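Local coordinates for periplasmic cell division protein (SufI) (Aquifex aeolicus, PDB 6SYY) that is a multicopper oxidase that binds four copper ions and probably couples substrate oxidation to the reduction of dioxygen to water, at residues 78-83 with 213-218; 460-465 with 489-494; 243-248 with 369-374; 104-109 with 141-146. One frame throughout, in Å; residues are numbered along the deposited sequence.

The four contacts are spread over a chain built from cupredoxin-type domains. Contact 4 is nested inside the chain loop closed by contact 1, and both reach the sheet that holds strands 63-72, 80-86 and 102-110. Their nearest atoms are about 7 Å apart. Contact 2 follows later in the sequence, about 33 Å from contact 4 centre to centre. Contacts 2 and 4 lie nearest the copper sites, without touching them. The side chain of Phe460 in contact 2 is about 6 Å from that of copper ligand His454, and the side chain of Tyr144 in contact 4 about 7 Å from that of His118. Contacts 1 and 3 lie farther away, their centres about 36 Å apart.

Contact 1: residues 78-83 with 213-218; sequences KSTDML and SGQLVY
The flat carboxamide of Gln215 turns its OE1 and NE2 end to the backbone of Ser79 to Asp81, and the carboxylate of Asp81 stands beside it with its plane turned 60° from the amide plane. OE1 of Gln215 accepts from Asp81 N at 2.8 Å. The donor lies in the carbonyl plane, on a lone pair, and the bond is nearly straight at 167°. The amide nitrogen, NE2, is 2.7 Å from Ser79 O. A bend at chi2 (-55°) folds the Gln215 chain back, which brings the amide to the neighbouring backbone. One water donates to Gln215 OE1 and to Asp81 O, and accepts from Leu216 N.

The contact joins strand 80-86 of the N-terminal cupredoxin-type domain to a loop between strands 200-208 and 230-233. Strand 80-86 pairs on its other side with strand 63-72, through Thr80 and Met82.

Thr80 OG1 donates to Gly214 O in a short bond of 2.5 Å, within the carbonyl plane. CG2 of the same threonine points at Leu216 CG, 3.7 Å away. Leu216 CD1 then reaches Met82 CG at 3.7 Å. The Leu216 side chain crosses both at about a right angle. Gly214 has a positive phi and lies against the aliphatic chain of Lys78, whose CD is 4.0 Å from Gly214 CA. A side chain here would strike Lys78 CB and the preceding carbonyl O, which calls for glycine.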
loop_
_atom_site.group_PDB
_atom_site.type_symbol
_atom_site.label_atom_id
_atom_site.label_comp_id
_atom_site.label_asym_id
_atom_site.label_seq_id
_atom_site.Cartn_x
_atom_site.Cartn_y
_atom_site.Cartn_z
ATOM N N LYS A 78 12.481 -6.345 -24.985
ATOM C CA LYS A 78 13.252 -7.080 -23.996
ATOM C C LYS A 78 12.308 -7.900 -23.129
ATOM O O LYS A 78 11.209 -7.449 -22.793
ATOM C CB LYS A 78 14.091 -6.124 -23.134
ATOM C CG LYS A 78 15.088 -5.300 -23.945
ATOM C CD LYS A 78 15.802 -4.258 -23.097
ATOM C CE LYS A 78 16.814 -3.477 -23.926
ATOM N NZ LYS A 78 17.525 -2.441 -23.126
ATOM N N SER A 79 12.734 -9.113 -22.783
ATOM C CA SER A 79 11.952 -10.010 -21.944
ATOM C C SER A 79 12.545 -10.005 -20.543
ATOM O O SER A 79 13.713 -10.361 -20.356
ATOM C CB SER A 79 11.931 -11.426 -22.518
ATOM O OG SER A 79 13.220 -12.009 -22.475
ATOM N N THR A 80 11.744 -9.594 -19.567
ATOM C CA THR A 80 12.180 -9.488 -18.183
ATOM C C THR A 80 11.589 -10.644 -17.395
ATOM O O THR A 80 10.365 -10.805 -17.351
ATOM C CB THR A 80 11.753 -8.154 -17.574
ATOM O OG1 THR A 80 12.263 -7.082 -18.376
ATOM C CG2 THR A 80 12.286 -8.028 -16.151
ATOM N N ASP A 81 12.456 -11.447 -16.785
ATOM C CA ASP A 81 12.002 -12.534 -15.933
ATOM C C ASP A 81 11.375 -11.947 -14.677
ATOM O O ASP A 81 12.040 -11.226 -13.926
ATOM C CB ASP A 81 13.165 -13.458 -15.577
ATOM C CG ASP A 81 13.665 -14.260 -16.769
ATOM O OD1 ASP A 81 13.127 -14.082 -17.882
ATOM O OD2 ASP A 81 14.599 -15.072 -16.593
ATOM N N MET A 82 10.096 -12.242 -14.454
ATOM C CA MET A 82 9.374 -11.669 -13.329
ATOM C C MET A 82 8.381 -12.680 -12.770
ATOM O O MET A 82 8.016 -13.662 -13.424
ATOM C CB MET A 82 8.633 -10.387 -13.727
ATOM C CG MET A 82 9.541 -9.212 -14.027
ATOM S SD MET A 82 8.601 -7.712 -14.323
ATOM C CE MET A 82 7.877 -7.455 -12.707
ATOM N N LEU A 83 7.949 -12.413 -11.541
ATOM C CA LEU A 83 6.869 -13.151 -10.905
ATOM C C LEU A 83 5.552 -12.414 -11.119
ATOM O O LEU A 83 5.511 -11.182 -11.141
ATOM C CB LEU A 83 7.140 -13.315 -9.407
ATOM C CG LEU A 83 8.260 -14.264 -8.959
ATOM C CD1 LEU A 83 8.681 -13.969 -7.522
ATOM C CD2 LEU A 83 7.814 -15.708 -9.085
ATOM N N SER A 213 20.372 -6.249 -20.536
ATOM C CA SER A 213 19.509 -7.199 -21.222
ATOM C C SER A 213 18.048 -7.102 -20.798
ATOM O O SER A 213 17.241 -7.939 -21.213
ATOM C CB SER A 213 20.014 -8.622 -20.985
ATOM O OG SER A 213 19.908 -8.970 -19.614
ATOM N N GLY A 214 17.690 -6.119 -19.977
ATOM C CA GLY A 214 16.319 -5.984 -19.531
ATOM C C GLY A 214 15.932 -6.825 -18.333
ATOM O O GLY A 214 14.742 -6.904 -18.010
ATOM N N GLN A 215 16.890 -7.459 -17.666
ATOM C CA GLN A 215 16.602 -8.218 -16.461
ATOM C C GLN A 215 16.692 -7.316 -15.236
ATOM O O GLN A 215 17.437 -6.332 -15.215
ATOM C CB GLN A 215 17.558 -9.406 -16.318
ATOM C CG GLN A 215 17.459 -10.418 -17.455
ATOM C CD GLN A 215 16.045 -10.949 -17.659
ATOM O OE1 GLN A 215 15.240 -11.004 -16.726
ATOM N NE2 GLN A 215 15.739 -11.343 -18.889
ATOM N N LEU A 216 15.912 -7.658 -14.215
ATOM C CA LEU A 216 15.875 -6.854 -13.002
ATOM C C LEU A 216 17.129 -7.076 -12.172
ATOM O O LEU A 216 17.685 -8.178 -12.128
ATOM C CB LEU A 216 14.635 -7.187 -12.175
ATOM C CG LEU A 216 13.309 -6.752 -12.803
ATOM C CD1 LEU A 216 12.137 -7.394 -12.082
ATOM C CD2 LEU A 216 13.183 -5.236 -12.790
ATOM N N VAL A 217 17.576 -6.010 -11.518
ATOM C CA VAL A 217 18.726 -6.044 -10.628
ATOM C C VAL A 217 18.230 -5.734 -9.222
ATOM O O VAL A 217 17.664 -4.661 -8.979
ATOM C CB VAL A 217 19.807 -5.045 -11.068
ATOM C CG1 VAL A 217 21.041 -5.182 -10.196
ATOM C CG2 VAL A 217 20.144 -5.252 -12.541
ATOM N N TYR A 218 18.430 -6.673 -8.301
ATOM C CA TYR A 218 18.007 -6.516 -6.911
ATOM C C TYR A 218 19.246 -6.624 -6.032
ATOM O O TYR A 218 19.663 -7.725 -5.664
ATOM C CB TYR A 218 16.956 -7.557 -6.522
ATOM C CG TYR A 218 16.420 -7.375 -5.116
ATOM C CD1 TYR A 218 15.687 -6.243 -4.774
ATOM C CD2 TYR A 218 16.642 -8.331 -4.134
ATOM C CE1 TYR A 218 15.195 -6.067 -3.489
ATOM C CE2 TYR A 218 16.150 -8.163 -2.846
ATOM C CZ TYR A 218 15.426 -7.029 -2.531
ATOM O OH TYR A 218 14.936 -6.852 -1.253
HETATM O O HOH W 1 14.453 -10.227 -14.310
#

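Contact 2: residues 460-465 with 489-494; sequences FQVLER and VRIAVD
Arg490 O takes two donors from the facing strand, Leu463 N at 2.6 Å and Glu464 N at 3.2 Å. Both lie in its carbonyl plane. This shared acceptor is the mark of a classic beta bulge, and the register shifts by one residue there. Beyond it Arg490 N donates to Glu464 O. On the other side of the bulge Gln461 and Ala492 form a hydrogen-bonded pair, each N-H answered by the partner's carbonyl.

Strand 461-465 is an outermost strand of its sheet within the chain. It runs antiparallel to strand 488-495 in the C-terminal cupredoxin-type domain, and strand 437-445 pairs on the far side of 488-495.

Glu464 and Arg490 add a salt bridge, OE1 to NH1 at 2.9 Å. NH1 meets OE1 on its anti side, out of the carboxylate plane, and OE1 is tilted from the guanidinium plane; the two planes are 78° apart. The bond is bent, with an N-H...O angle of 134°. Arg465 finds its partners elsewhere: salt bridges to Glu487 and Asp474 and a bond to Ile482 O. Val489 CG2 packs over one face of its guanidinium. The Gln461 amide bonds to Thr386 O and Ile388 N.

On the face with Val462 and Val489, Ile491 CD1 sits 3.7 Å from the centroid of the Phe460 ring, almost directly over the ring. Ile491 CG1 lies between the backbone N and the carbonyl carbon (chi1 65°), which points CD1 at the ring.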
loop_
_atom_site.group_PDB
_atom_site.type_symbol
_atom_site.label_atom_id
_atom_site.label_comp_id
_atom_site.label_asym_id
_atom_site.label_seq_id
_atom_site.Cartn_x
_atom_site.Cartn_y
_atom_site.Cartn_z
ATOM N N PHE A 460 -6.119 2.596 11.847
ATOM C CA PHE A 460 -5.931 3.504 12.966
ATOM C C PHE A 460 -6.088 4.937 12.485
ATOM O O PHE A 460 -6.121 5.215 11.283
ATOM C CB PHE A 460 -4.558 3.313 13.626
ATOM C CG PHE A 460 -3.400 3.454 12.676
ATOM C CD1 PHE A 460 -2.891 4.701 12.357
ATOM C CD2 PHE A 460 -2.814 2.333 12.108
ATOM C CE1 PHE A 460 -1.825 4.833 11.483
ATOM C CE2 PHE A 460 -1.745 2.458 11.243
ATOM C CZ PHE A 460 -1.253 3.710 10.924
ATOM N N GLN A 461 -6.170 5.854 13.444
ATOM C CA GLN A 461 -6.242 7.282 13.172
ATOM C C GLN A 461 -5.031 7.964 13.789
ATOM O O GLN A 461 -4.723 7.747 14.966
ATOM C CB GLN A 461 -7.535 7.878 13.720
ATOM C CG GLN A 461 -8.776 7.275 13.091
ATOM C CD GLN A 461 -10.038 7.691 13.801
ATOM O OE1 GLN A 461 -9.990 8.337 14.851
ATOM N NE2 GLN A 461 -11.179 7.325 13.234
ATOM N N VAL A 462 -4.339 8.769 12.985
ATOM C CA VAL A 462 -3.135 9.450 13.446
ATOM C C VAL A 462 -3.543 10.602 14.349
ATOM O O VAL A 462 -4.317 11.480 13.950
ATOM C CB VAL A 462 -2.292 9.944 12.263
ATOM C CG1 VAL A 462 -1.097 10.733 12.768
ATOM C CG2 VAL A 462 -1.839 8.772 11.409
ATOM N N LEU A 463 -3.024 10.604 15.573
ATOM C CA LEU A 463 -3.357 11.656 16.517
ATOM C C LEU A 463 -2.425 12.855 16.395
ATOM O O LEU A 463 -2.890 13.999 16.365
ATOM C CB LEU A 463 -3.318 11.113 17.947
ATOM C CG LEU A 463 -4.297 9.989 18.264
ATOM C CD1 LEU A 463 -4.213 9.634 19.736
ATOM C CD2 LEU A 463 -5.706 10.390 17.880
ATOM N N GLU A 464 -1.116 12.618 16.315
ATOM C CA GLU A 464 -0.169 13.702 16.532
ATOM C C GLU A 464 1.203 13.324 15.985
ATOM O O GLU A 464 1.611 12.161 16.056
ATOM C CB GLU A 464 -0.087 14.023 18.030
ATOM C CG GLU A 464 0.803 15.177 18.414
ATOM C CD GLU A 464 0.838 15.380 19.914
ATOM O OE1 GLU A 464 0.622 14.392 20.651
ATOM O OE2 GLU A 464 1.066 16.523 20.359
ATOM N N ARG A 465 1.897 14.317 15.431
ATOM C CA ARG A 465 3.289 14.193 15.015
ATOM C C ARG A 465 4.102 15.198 15.810
ATOM O O ARG A 465 3.696 16.355 15.947
ATOM C CB ARG A 465 3.471 14.455 13.514
ATOM C CG ARG A 465 2.439 13.816 12.602
ATOM C CD ARG A 465 2.848 13.965 11.140
ATOM N NE ARG A 465 4.029 13.161 10.855
ATOM C CZ ARG A 465 4.000 11.968 10.269
ATOM N NH1 ARG A 465 2.850 11.441 9.872
ATOM N NH2 ARG A 465 5.130 11.307 10.061
ATOM N N VAL A 489 5.298 9.777 16.742
ATOM C CA VAL A 489 3.953 9.815 16.182
ATOM C C VAL A 489 3.037 9.027 17.107
ATOM O O VAL A 489 3.407 7.950 17.587
ATOM C CB VAL A 489 3.920 9.239 14.749
ATOM C CG1 VAL A 489 2.518 9.311 14.161
ATOM C CG2 VAL A 489 4.908 9.982 13.860
ATOM N N ARG A 490 1.850 9.572 17.373
ATOM C CA ARG A 490 0.845 8.915 18.201
ATOM C C ARG A 490 -0.365 8.560 17.346
ATOM O O ARG A 490 -0.933 9.430 16.674
ATOM C CB ARG A 490 0.429 9.805 19.378
ATOM C CG ARG A 490 1.505 9.959 20.457
ATOM C CD ARG A 490 1.185 11.067 21.470
ATOM N NE ARG A 490 0.035 10.758 22.317
ATOM C CZ ARG A 490 -1.125 11.412 22.282
ATOM N NH1 ARG A 490 -1.299 12.425 21.442
ATOM N NH2 ARG A 490 -2.112 11.056 23.095
ATOM N N ILE A 491 -0.749 7.283 17.365
ATOM C CA ILE A 491 -1.911 6.801 16.632
ATOM C C ILE A 491 -2.866 6.138 17.614
ATOM O O ILE A 491 -2.485 5.735 18.716
ATOM C CB ILE A 491 -1.533 5.820 15.501
ATOM C CG1 ILE A 491 -0.915 4.542 16.078
ATOM C CG2 ILE A 491 -0.577 6.476 14.512
ATOM C CD1 ILE A 491 -0.601 3.502 15.030
ATOM N N ALA A 492 -4.126 6.025 17.198
ATOM C CA ALA A 492 -5.175 5.416 18.005
ATOM C C ALA A 492 -5.747 4.217 17.264
ATOM O O ALA A 492 -6.106 4.330 16.088
ATOM C CB ALA A 492 -6.289 6.418 18.315
ATOM N N VAL A 493 -5.837 3.079 17.950
ATOM C CA VAL A 493 -6.335 1.837 17.364
ATOM C C VAL A 493 -7.491 1.330 18.214
ATOM O O VAL A 493 -7.327 1.102 19.420
ATOM C CB VAL A 493 -5.240 0.764 17.262
ATOM C CG1 VAL A 493 -5.605 -0.265 16.194
ATOM C CG2 VAL A 493 -3.887 1.395 16.977
ATOM N N ASP A 494 -8.652 1.152 17.590
ATOM C CA ASP A 494 -9.773 0.460 18.221
ATOM C C ASP A 494 -9.661 -1.007 17.833
ATOM O O ASP A 494 -10.012 -1.398 16.716
ATOM C CB ASP A 494 -11.106 1.059 17.789
ATOM C CG ASP A 494 -12.303 0.356 18.423
ATOM O OD1 ASP A 494 -12.104 -0.582 19.229
ATOM O OD2 ASP A 494 -13.449 0.744 18.115
#

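Contact 3: residues 243-248 with 369-374; sequences VERKIY and TKDSAY
Val243 to Arg245 run parallel to Thr369 and Lys370, with Thr369 N bonding to Val243 O at 3.0 Å and Arg245 N to Lys370 O at 3.1 Å. Past this pairing both chains leave their strands, and side chains take over. Arg245 NH1 meets Asp371 OD1 at 3.0 Å, in the guanidinium plane and on the syn side of the carboxylate. Ser372 N reaches the same oxygen from the opposite face, so OD1 is gripped by two donors. Arg245 NE and NH2 bond to the carbonyls of Ala310 and Arg308. Ser372 OG accepts from Tyr374 N, an ST turn.

Tyr374 CG stands opposite the backbone N (chi1 -170°), which carries the ring toward Lys246 and Ile247. Lys246 CB sits over one face, 4.2 Å from the centroid, and Ile247 CD1 is at the ring edge. Tyr374 OH donates to Leu192 O. With an alanine at this position, Lys246 CB would probably lose the ring face under it, Ile247 its edge contact, and Leu192 O its hydroxyl donor.

Strand 239-244 pairs with the end of strand 361-370, while strand 247-254, entered at Ile247, pairs with strand 300-306. All belong to the middle cupredoxin-type domain, and Ile247 touches Leu304 there.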
loop_
_atom_site.group_PDB
_atom_site.type_symbol
_atom_site.label_atom_id
_atom_site.label_comp_id
_atom_site.label_asym_id
_atom_site.label_seq_id
_atom_site.Cartn_x
_atom_site.Cartn_y
_atom_site.Cartn_z
ATOM N N VAL A 243 -5.479 12.709 -21.277
ATOM C CA VAL A 243 -6.638 12.983 -20.443
ATOM C C VAL A 243 -7.502 14.019 -21.142
ATOM O O VAL A 243 -7.057 14.738 -22.038
ATOM C CB VAL A 243 -6.250 13.478 -19.033
ATOM C CG1 VAL A 243 -5.354 12.462 -18.337
ATOM C CG2 VAL A 243 -5.569 14.831 -19.119
ATOM N N GLU A 244 -8.758 14.079 -20.721
ATOM C CA GLU A 244 -9.685 15.113 -21.149
ATOM C C GLU A 244 -9.869 16.125 -20.021
ATOM O O GLU A 244 -9.450 15.904 -18.882
ATOM C CB GLU A 244 -11.024 14.491 -21.553
ATOM C CG GLU A 244 -10.870 13.181 -22.304
ATOM C CD GLU A 244 -12.200 12.552 -22.664
ATOM O OE1 GLU A 244 -13.227 13.262 -22.609
ATOM O OE2 GLU A 244 -12.220 11.348 -22.996
ATOM N N ARG A 245 -10.495 17.256 -20.350
ATOM C CA ARG A 245 -10.797 18.267 -19.335
ATOM C C ARG A 245 -11.935 17.730 -18.469
ATOM O O ARG A 245 -13.117 18.020 -18.667
ATOM C CB ARG A 245 -11.133 19.610 -19.979
ATOM C CG ARG A 245 -9.919 20.299 -20.597
ATOM C CD ARG A 245 -10.222 21.714 -21.071
ATOM N NE ARG A 245 -10.494 22.626 -19.962
ATOM C CZ ARG A 245 -11.691 23.136 -19.683
ATOM N NH1 ARG A 245 -12.737 22.827 -20.435
ATOM N NH2 ARG A 245 -11.840 23.960 -18.655
ATOM N N LYS A 246 -11.559 16.898 -17.502
ATOM C CA LYS A 246 -12.507 16.206 -16.640
ATOM C C LYS A 246 -11.868 16.040 -15.269
ATOM O O LYS A 246 -10.678 16.307 -15.078
ATOM C CB LYS A 246 -12.910 14.832 -17.216
ATOM C CG LYS A 246 -13.735 14.882 -18.495
ATOM C CD LYS A 246 -14.432 13.557 -18.789
ATOM C CE LYS A 246 -13.477 12.530 -19.363
ATOM N NZ LYS A 246 -14.185 11.274 -19.746
ATOM N N ILE A 247 -12.670 15.597 -14.308
ATOM C CA ILE A 247 -12.130 15.139 -13.035
ATOM C C ILE A 247 -11.701 13.688 -13.184
ATOM O O ILE A 247 -12.476 12.844 -13.650
ATOM C CB ILE A 247 -13.160 15.296 -11.907
ATOM C CG1 ILE A 247 -13.425 16.780 -11.627
ATOM C CG2 ILE A 247 -12.686 14.547 -10.655
ATOM C CD1 ILE A 247 -14.612 17.034 -10.714
ATOM N N TYR A 248 -10.458 13.399 -12.809
ATOM C CA TYR A 248 -9.939 12.040 -12.770
ATOM C C TYR A 248 -9.660 11.643 -11.329
ATOM O O TYR A 248 -9.179 12.452 -10.530
ATOM C CB TYR A 248 -8.654 11.901 -13.589
ATOM C CG TYR A 248 -8.872 11.821 -15.078
ATOM C CD1 TYR A 248 -9.275 12.937 -15.799
ATOM C CD2 TYR A 248 -8.666 10.632 -15.768
ATOM C CE1 TYR A 248 -9.479 12.872 -17.165
ATOM C CE2 TYR A 248 -8.867 10.555 -17.136
ATOM C CZ TYR A 248 -9.273 11.680 -17.829
ATOM O OH TYR A 248 -9.475 11.622 -19.189
ATOM N N THR A 369 -5.462 16.297 -24.012
ATOM C CA THR A 369 -5.575 16.258 -25.465
ATOM C C THR A 369 -6.963 16.602 -25.986
ATOM O O THR A 369 -7.090 16.959 -27.164
ATOM C CB THR A 369 -5.178 14.871 -25.988
ATOM O OG1 THR A 369 -5.935 13.865 -25.303
ATOM C CG2 THR A 369 -3.691 14.618 -25.763
ATOM N N LYS A 370 -7.998 16.514 -25.153
ATOM C CA LYS A 370 -9.367 16.701 -25.611
ATOM C C LYS A 370 -10.143 17.550 -24.621
ATOM O O LYS A 370 -9.950 17.438 -23.406
ATOM C CB LYS A 370 -10.091 15.358 -25.796
ATOM C CG LYS A 370 -9.569 14.513 -26.936
ATOM C CD LYS A 370 -10.358 13.221 -27.054
ATOM C CE LYS A 370 -11.844 13.503 -27.194
ATOM N NZ LYS A 370 -12.631 12.253 -27.378
ATOM N N ASP A 371 -11.031 18.388 -25.148
ATOM C CA ASP A 371 -12.005 19.084 -24.329
ATOM C C ASP A 371 -13.164 18.144 -24.003
ATOM O O ASP A 371 -13.289 17.048 -24.555
ATOM C CB ASP A 371 -12.508 20.337 -25.044
ATOM C CG ASP A 371 -12.891 21.450 -24.081
ATOM O OD1 ASP A 371 -13.087 21.165 -22.880
ATOM O OD2 ASP A 371 -13.001 22.612 -24.532
ATOM N N SER A 372 -14.031 18.587 -23.097
ATOM C CA SER A 372 -15.125 17.746 -22.636
ATOM C C SER A 372 -16.242 18.633 -22.109
ATOM O O SER A 372 -16.017 19.785 -21.724
ATOM C CB SER A 372 -14.646 16.765 -21.556
ATOM O OG SER A 372 -15.730 16.097 -20.937
ATOM N N ALA A 373 -17.457 18.081 -22.108
ATOM C CA ALA A 373 -18.622 18.742 -21.534
ATOM C C ALA A 373 -18.835 18.385 -20.067
ATOM O O ALA A 373 -19.937 18.583 -19.543
ATOM C CB ALA A 373 -19.875 18.402 -22.342
ATOM N N TYR A 374 -17.806 17.865 -19.403
ATOM C CA TYR A 374 -17.906 17.404 -18.021
ATOM C C TYR A 374 -18.260 18.556 -17.085
ATOM O O TYR A 374 -17.533 19.550 -17.008
ATOM C CB TYR A 374 -16.575 16.774 -17.622
ATOM C CG TYR A 374 -16.570 16.032 -16.309
ATOM C CD1 TYR A 374 -16.171 16.661 -15.136
ATOM C CD2 TYR A 374 -16.927 14.689 -16.248
ATOM C CE1 TYR A 374 -16.147 15.979 -13.936
ATOM C CE2 TYR A 374 -16.905 14.001 -15.053
ATOM C CZ TYR A 374 -16.515 14.649 -13.902
ATOM O OH TYR A 374 -16.495 13.967 -12.710
#

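Contact 4: residues 104-109 with 141-146; sequences SADFVN and TYSYPD
Tyr144 lies with its ring edge against Ala105, and Ala105 O is close to the ring plane. CB is 3.4 Å from Ala105 O, and CD1 is also 3.4 Å from that oxygen. Further out, CE1 reaches Phe107 CB at 3.7 Å. At the tip, OH bonds to Ile117 O. Over one face, close to the ring centre, sits Tyr142 CD2, and Trp119 meets the ring edge-to-face. A chi1 of -65° sets CG beside the backbone N and sends the ring along the facing strand. Replacing the tyrosine by a leucine would probably leave Ile117 O without its hydroxyl donor and Phe107 CB with less to pack on.

The backbones pair antiparallel. Phe107 and Tyr142 form a hydrogen-bonded pair, Phe107 N to Tyr142 O and Tyr142 N to Phe107 O, both 2.8 Å. Tyr144 N extends the ladder to Ala105 O at 2.9 Å. On the face that carries Asp106 and Ser143, a water donates to Asp106 OD2 and bonds to Ser143 OG. Arg62 makes salt bridges to both Asp106 and Asp146. Asp146 OD1 also takes a weak bond from Ser104 OG at 2.9 Å.

Strand 141-143 flanks strand 102-110 in a sheet of the N-terminal cupredoxin-type domain. Tyr144 reaches strand 117-120, which carries the trinuclear copper ligands His118 and His120; its side chain is about 7 Å from that of His118.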
loop_
_atom_site.group_PDB
_atom_site.type_symbol
_atom_site.label_atom_id
_atom_site.label_comp_id
_atom_site.label_asym_id
_atom_site.label_seq_id
_atom_site.Cartn_x
_atom_site.Cartn_y
_atom_site.Cartn_z
ATOM N N SER A 104 -13.246 -16.129 -0.781
ATOM C CA SER A 104 -12.811 -17.530 -0.765
ATOM C C SER A 104 -11.618 -17.690 -1.706
ATOM O O SER A 104 -11.794 -17.953 -2.897
ATOM C CB SER A 104 -13.957 -18.456 -1.181
ATOM O OG SER A 104 -15.130 -18.196 -0.435
ATOM N N ALA A 105 -10.404 -17.558 -1.175
ATOM C CA ALA A 105 -9.200 -17.555 -1.998
ATOM C C ALA A 105 -8.307 -18.743 -1.672
ATOM O O ALA A 105 -8.151 -19.118 -0.506
ATOM C CB ALA A 105 -8.402 -16.260 -1.820
ATOM N N ASP A 106 -7.724 -19.330 -2.717
ATOM C CA ASP A 106 -6.668 -20.326 -2.595
ATOM C C ASP A 106 -5.417 -19.775 -3.255
ATOM O O ASP A 106 -5.454 -19.378 -4.426
ATOM C CB ASP A 106 -7.046 -21.659 -3.252
ATOM C CG ASP A 106 -8.417 -22.143 -2.848
ATOM O OD1 ASP A 106 -9.295 -22.245 -3.731
ATOM O OD2 ASP A 106 -8.620 -22.406 -1.645
ATOM N N PHE A 107 -4.319 -19.745 -2.509
ATOM C CA PHE A 107 -3.031 -19.346 -3.057
ATOM C C PHE A 107 -2.287 -20.589 -3.526
ATOM O O PHE A 107 -1.956 -21.462 -2.717
ATOM C CB PHE A 107 -2.205 -18.586 -2.022
ATOM C CG PHE A 107 -0.763 -18.423 -2.407
ATOM C CD1 PHE A 107 -0.414 -17.929 -3.657
ATOM C CD2 PHE A 107 0.248 -18.764 -1.523
ATOM C CE1 PHE A 107 0.917 -17.779 -4.019
ATOM C CE2 PHE A 107 1.583 -18.614 -1.874
ATOM C CZ PHE A 107 1.917 -18.122 -3.122
ATOM N N VAL A 108 -2.026 -20.666 -4.827
ATOM C CA VAL A 108 -1.229 -21.741 -5.408
ATOM C C VAL A 108 0.165 -21.192 -5.675
ATOM O O VAL A 108 0.327 -20.211 -6.412
ATOM C CB VAL A 108 -1.874 -22.283 -6.691
ATOM C CG1 VAL A 108 -1.110 -23.496 -7.190
ATOM C CG2 VAL A 108 -3.335 -22.612 -6.439
ATOM N N ASN A 109 1.174 -21.818 -5.078
ATOM C CA ASN A 109 2.532 -21.281 -5.064
ATOM C C ASN A 109 3.389 -22.025 -6.083
ATOM O O ASN A 109 3.817 -23.156 -5.843
ATOM C CB ASN A 109 3.133 -21.383 -3.665
ATOM C CG ASN A 109 4.489 -20.711 -3.564
ATOM O OD1 ASN A 109 4.884 -19.946 -4.447
ATOM N ND2 ASN A 109 5.205 -20.984 -2.480
ATOM N N THR A 141 -0.250 -25.260 -1.769
ATOM C CA THR A 141 -1.400 -24.372 -1.843
ATOM C C THR A 141 -1.817 -23.991 -0.432
ATOM O O THR A 141 -1.914 -24.861 0.441
ATOM C CB THR A 141 -2.568 -25.044 -2.578
ATOM O OG1 THR A 141 -2.216 -25.253 -3.952
ATOM C CG2 THR A 141 -3.822 -24.188 -2.502
ATOM N N TYR A 142 -2.051 -22.701 -0.203
ATOM C CA TYR A 142 -2.661 -22.252 1.041
ATOM C C TYR A 142 -4.102 -21.856 0.760
ATOM O O TYR A 142 -4.358 -20.901 0.022
ATOM C CB TYR A 142 -1.909 -21.087 1.682
ATOM C CG TYR A 142 -2.463 -20.773 3.052
ATOM C CD1 TYR A 142 -2.167 -21.584 4.137
ATOM C CD2 TYR A 142 -3.315 -19.697 3.251
ATOM C CE1 TYR A 142 -2.682 -21.319 5.389
ATOM C CE2 TYR A 142 -3.836 -19.426 4.501
ATOM C CZ TYR A 142 -3.516 -20.241 5.565
ATOM O OH TYR A 142 -4.033 -19.978 6.811
ATOM N N SER A 143 -5.033 -22.595 1.353
ATOM C CA SER A 143 -6.453 -22.295 1.254
ATOM C C SER A 143 -6.821 -21.355 2.394
ATOM O O SER A 143 -6.837 -21.759 3.562
ATOM C CB SER A 143 -7.273 -23.579 1.316
ATOM O OG SER A 143 -8.642 -23.282 1.505
ATOM N N TYR A 144 -7.100 -20.108 2.061
ATOM C CA TYR A 144 -7.535 -19.148 3.062
ATOM C C TYR A 144 -8.952 -19.485 3.498
ATOM O O TYR A 144 -9.854 -19.526 2.651
ATOM C CB TYR A 144 -7.485 -17.732 2.502
ATOM C CG TYR A 144 -6.100 -17.244 2.169
ATOM C CD1 TYR A 144 -5.495 -17.576 0.964
ATOM C CD2 TYR A 144 -5.402 -16.439 3.058
ATOM C CE1 TYR A 144 -4.229 -17.127 0.658
ATOM C CE2 TYR A 144 -4.138 -15.983 2.760
ATOM C CZ TYR A 144 -3.555 -16.328 1.560
ATOM O OH TYR A 144 -2.291 -15.869 1.271
ATOM N N PRO A 145 -9.196 -19.740 4.781
ATOM C CA PRO A 145 -10.575 -19.920 5.247
ATOM C C PRO A 145 -11.448 -18.741 4.836
ATOM O O PRO A 145 -11.001 -17.591 4.817
ATOM C CB PRO A 145 -10.426 -20.012 6.769
ATOM C CG PRO A 145 -9.027 -20.488 6.984
ATOM C CD PRO A 145 -8.212 -19.906 5.868
ATOM N N ASP A 146 -12.697 -19.043 4.481
ATOM C CA ASP A 146 -13.652 -18.005 4.115
ATOM C C ASP A 146 -13.711 -16.926 5.187
ATOM O O ASP A 146 -13.608 -17.208 6.384
ATOM C CB ASP A 146 -15.048 -18.607 3.923
ATOM C CG ASP A 146 -15.172 -19.419 2.648
ATOM O OD1 ASP A 146 -14.173 -19.526 1.906
ATOM O OD2 ASP A 146 -16.279 -19.948 2.389
HETATM O O HOH W 2 -10.441 -16.855 1.645
HETATM O O HOH W 3 -9.559 -24.602 -0.710
#